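Local atomic coordinates of probable primosomal replication protein n (PDB entry 4FDB), a protein that probably binds single-stranded DNA as a homodimer and helps restart stalled replication forks by stabilising PriA on DNA and promoting its assembly with DnaT. Residues N28-Y33 and S49-G54. The protein carries 3 engineered substitutions. Sequence-based numbering, arbitrary orientation.
Sequences NCLLSY and SIEALG
Cys29 pairs with Ala52, and Leu31 with Ile50, as the two antiparallel hydrogen-bonded pairs between strands 28-33 and 49-54. Four backbone bonds join them. Cys29 N to Ala52 O, Ala52 N to Cys29 O, Leu31 N to Ile50 O and Ile50 N to Leu31 O are each 2.9 Å long. The first three are nearly straight; the last is more bent (157°). Ser49 CA adds a CA-H...O contact to Leu31 O, at 3.1 Å.

Cys29, Leu31, Ile50 and Ala52 share the buried face. The Ala52 methyl touches two neighbours on the opposite strand. With chi1 at 60°, Cys29 SG lies between its own N and carbonyl carbon, 3.8 Å from Ala52 CB. Leu31 CD1 is 3.7 Å from Ala52 CB. Ile50 CG2 meets Leu31 CB at 4.0 Å.

Asn28, Leu30, Ser32, Ser49, Glu51 and Leu53 line the other face, where Ser32 and Ser49 form a non-hydrogen-bonded pair. Asn28 and Leu53 lie side by side, with Asn28 ND2 3.9 Å from Leu53 CB. The Glu51 chain bends at chi2 (-77°), and OE1 comes 3.1 Å from Cys29 O. Both are acceptors, with no hydrogen bond between them. A water accepts from Asn28 ND2 and donates to Glu51 OE1 and Ala52 O, which probably eases this crowding of oxygens. Leu30 CD1 lies 3.7 Å from Ile50 O and also near the Glu51 carboxylate.

Further out, Arg18 holds Asn28 OD1. Leu11 covers Cys29, Phe89 and Ile91 cover Ala52, and Leu77 of the second subunit packs on Ile50. These strands belong to a beta hairpin of the OB fold. Its chemistry is two-sided: a buried apolar face packs against strands 3-19 and 87-96, and at Ile50 against the second subunit, while a water links amide, carboxylate and backbone on a more polar, mostly partly exposed face.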
ATOM      1  N   ASN A  28      -2.157   1.298 -16.965  1.00 13.68           N
ATOM      2  CA  ASN A  28      -1.152   0.864 -16.006  1.00 15.28           C
ATOM      3  C   ASN A  28      -0.004   1.850 -15.971  1.00 16.60           C
ATOM      4  O   ASN A  28       0.403   2.370 -17.001  1.00 15.73           O
ATOM      5  CB  ASN A  28      -0.619  -0.507 -16.394  1.00 19.64           C
ATOM      6  CG  ASN A  28      -1.614  -1.609 -16.114  1.00 22.91           C
ATOM      7  OD1 ASN A  28      -2.432  -1.948 -16.963  1.00 25.82           O
ATOM      8  ND2 ASN A  28      -1.548  -2.173 -14.915  1.00 25.42           N
ATOM      9  N   CYS A  29       0.527   2.103 -14.786  1.00 16.10           N
ATOM     10  CA  CYS A  29       1.659   3.013 -14.694  1.00 15.53           C
ATOM     11  C   CYS A  29       2.588   2.612 -13.567  1.00 16.14           C
ATOM     12  O   CYS A  29       2.308   1.678 -12.811  1.00 16.60           O
ATOM     13  CB  CYS A  29       1.177   4.452 -14.533  1.00 16.46           C
ATOM     14  SG  CYS A  29       0.183   4.746 -13.081  1.00 23.02           S
ATOM     15  N   LEU A  30       3.730   3.287 -13.504  1.00 15.42           N
ATOM     16  CA  LEU A  30       4.693   3.077 -12.440  1.00 12.87           C
ATOM     17  C   LEU A  30       4.865   4.415 -11.747  1.00 15.06           C
ATOM     18  O   LEU A  30       5.085   5.448 -12.412  1.00 13.40           O
ATOM     19  CB  LEU A  30       6.037   2.648 -13.039  1.00 13.07           C
ATOM     20  CG  LEU A  30       7.180   2.335 -12.067  1.00 16.12           C
ATOM     21  CD1 LEU A  30       6.839   1.118 -11.217  1.00 16.99           C
ATOM     22  CD2 LEU A  30       8.472   2.108 -12.830  1.00 20.34           C
ATOM     23  N   LEU A  31       4.772   4.397 -10.425  1.00 11.52           N
ATOM     24  CA  LEU A  31       4.970   5.592  -9.602  1.00 16.26           C
ATOM     25  C   LEU A  31       6.225   5.438  -8.770  1.00 16.32           C
ATOM     26  O   LEU A  31       6.591   4.338  -8.393  1.00 15.99           O
ATOM     27  CB  LEU A  31       3.782   5.780  -8.658  1.00 15.63           C
ATOM     28  CG  LEU A  31       2.435   5.909  -9.358  1.00 14.45           C
ATOM     29  CD1 LEU A  31       1.331   5.981  -8.321  1.00 18.17           C
ATOM     30  CD2 LEU A  31       2.415   7.149 -10.245  1.00 15.35           C
ATOM     31  N   SER A  32       6.886   6.549  -8.474  1.00 13.78           N
ATOM     32  CA  SER A  32       8.099   6.511  -7.674  1.00 13.61           C
ATOM     33  C   SER A  32       7.875   7.399  -6.484  1.00 14.26           C
ATOM     34  O   SER A  32       7.588   8.591  -6.648  1.00 13.96           O
ATOM     35  CB  SER A  32       9.274   7.083  -8.477  1.00 16.62           C
ATOM     36  OG  SER A  32      10.427   7.210  -7.662  1.00 19.77           O
ATOM     37  N   TYR A  33       8.018   6.822  -5.296  1.00 12.89           N
ATOM     38  CA  TYR A  33       7.913   7.559  -4.052  1.00 14.89           C
ATOM     39  C   TYR A  33       9.290   7.853  -3.467  1.00 16.43           C
ATOM     40  O   TYR A  33      10.167   6.981  -3.411  1.00 16.16           O
ATOM     41  CB  TYR A  33       7.073   6.782  -3.006  1.00 11.61           C
ATOM     42  CG  TYR A  33       7.048   7.507  -1.674  1.00 13.61           C
ATOM     43  CD1 TYR A  33       6.104   8.490  -1.414  1.00 12.34           C
ATOM     44  CD2 TYR A  33       8.010   7.245  -0.695  1.00 16.30           C
ATOM     45  CE1 TYR A  33       6.116   9.186  -0.210  1.00 13.39           C
ATOM     46  CE2 TYR A  33       8.015   7.929   0.505  1.00 16.03           C
ATOM     47  CZ  TYR A  33       7.073   8.904   0.733  1.00 14.41           C
ATOM     48  OH  TYR A  33       7.094   9.585   1.931  1.00 16.67           O
ATOM     49  N   SER A  49       9.356   2.204  -5.745  1.00 16.77           N
ATOM     50  CA  SER A  49       8.459   2.384  -6.871  1.00 13.54           C
ATOM     51  C   SER A  49       7.313   1.399  -6.711  1.00 14.90           C
ATOM     52  O   SER A  49       7.473   0.356  -6.072  1.00 15.50           O
ATOM     53  CB  SER A  49       9.193   2.143  -8.178  1.00 21.86           C
ATOM     54  OG  SER A  49      10.184   3.145  -8.360  1.00 31.57           O
ATOM     55  N   ILE A  50       6.162   1.747  -7.263  1.00 10.73           N
ATOM     56  CA  ILE A  50       4.990   0.884  -7.111  1.00 12.86           C
ATOM     57  C   ILE A  50       4.174   0.882  -8.401  1.00 13.04           C
ATOM     58  O   ILE A  50       4.006   1.918  -9.047  1.00 13.21           O
ATOM     59  CB  ILE A  50       4.145   1.322  -5.897  1.00 16.85           C
ATOM     60  CG1 ILE A  50       3.040   0.304  -5.600  1.00 17.24           C
ATOM     61  CG2 ILE A  50       3.596   2.743  -6.104  1.00 18.35           C
ATOM     62  CD1 ILE A  50       2.248   0.628  -4.321  1.00 20.93           C
ATOM     63  N   GLU A  51       3.715  -0.301  -8.810  1.00 12.76           N
ATOM     64  CA  GLU A  51       2.830  -0.389  -9.959  1.00 16.84           C
ATOM     65  C   GLU A  51       1.453   0.125  -9.581  1.00 13.63           C
ATOM     66  O   GLU A  51       0.934  -0.197  -8.512  1.00 15.57           O
ATOM     67  CB  GLU A  51       2.739  -1.843 -10.444  1.00 20.40           C
ATOM     68  CG  GLU A  51       4.043  -2.363 -11.055  1.00 28.18           C
ATOM     69  CD  GLU A  51       4.283  -1.858 -12.476  1.00 41.35           C
ATOM     70  OE1 GLU A  51       3.362  -1.243 -13.060  1.00 41.32           O
ATOM     71  OE2 GLU A  51       5.396  -2.076 -13.014  1.00 44.19           O
ATOM     72  N   ALA A  52       0.860   0.934 -10.455  1.00 11.49           N
ATOM     73  CA  ALA A  52      -0.456   1.491 -10.190  1.00 12.39           C
ATOM     74  C   ALA A  52      -1.302   1.366 -11.444  1.00 13.98           C
ATOM     75  O   ALA A  52      -0.801   1.000 -12.517  1.00 15.11           O
ATOM     76  CB  ALA A  52      -0.350   2.958  -9.760  1.00 14.49           C
ATOM     77  N   LEU A  53      -2.583   1.658 -11.305  1.00 14.57           N
ATOM     78  CA  LEU A  53      -3.438   1.735 -12.478  1.00 16.46           C
ATOM     79  C   LEU A  53      -4.631   2.625 -12.211  1.00 20.16           C
ATOM     80  O   LEU A  53      -5.040   2.816 -11.065  1.00 18.46           O
ATOM     81  CB  LEU A  53      -3.857   0.340 -12.955  1.00 19.98           C
ATOM     82  CG  LEU A  53      -4.856  -0.504 -12.166  1.00 17.39           C
ATOM     83  CD1 LEU A  53      -6.308  -0.070 -12.421  1.00 22.41           C
ATOM     84  CD2 LEU A  53      -4.689  -1.956 -12.546  1.00 23.44           C
ATOM     85  N   GLY A  54      -5.177   3.182 -13.283  1.00 16.23           N
ATOM     86  CA  GLY A  54      -6.415   3.924 -13.207  1.00 16.75           C
ATOM     87  C   GLY A  54      -7.395   3.281 -14.163  1.00 19.81           C
ATOM     88  O   GLY A  54      -7.015   2.883 -15.261  1.00 18.66           O
TER
HETATM   89  O   HOH W   1       0.671  -1.476 -13.129  1.00 29.85           O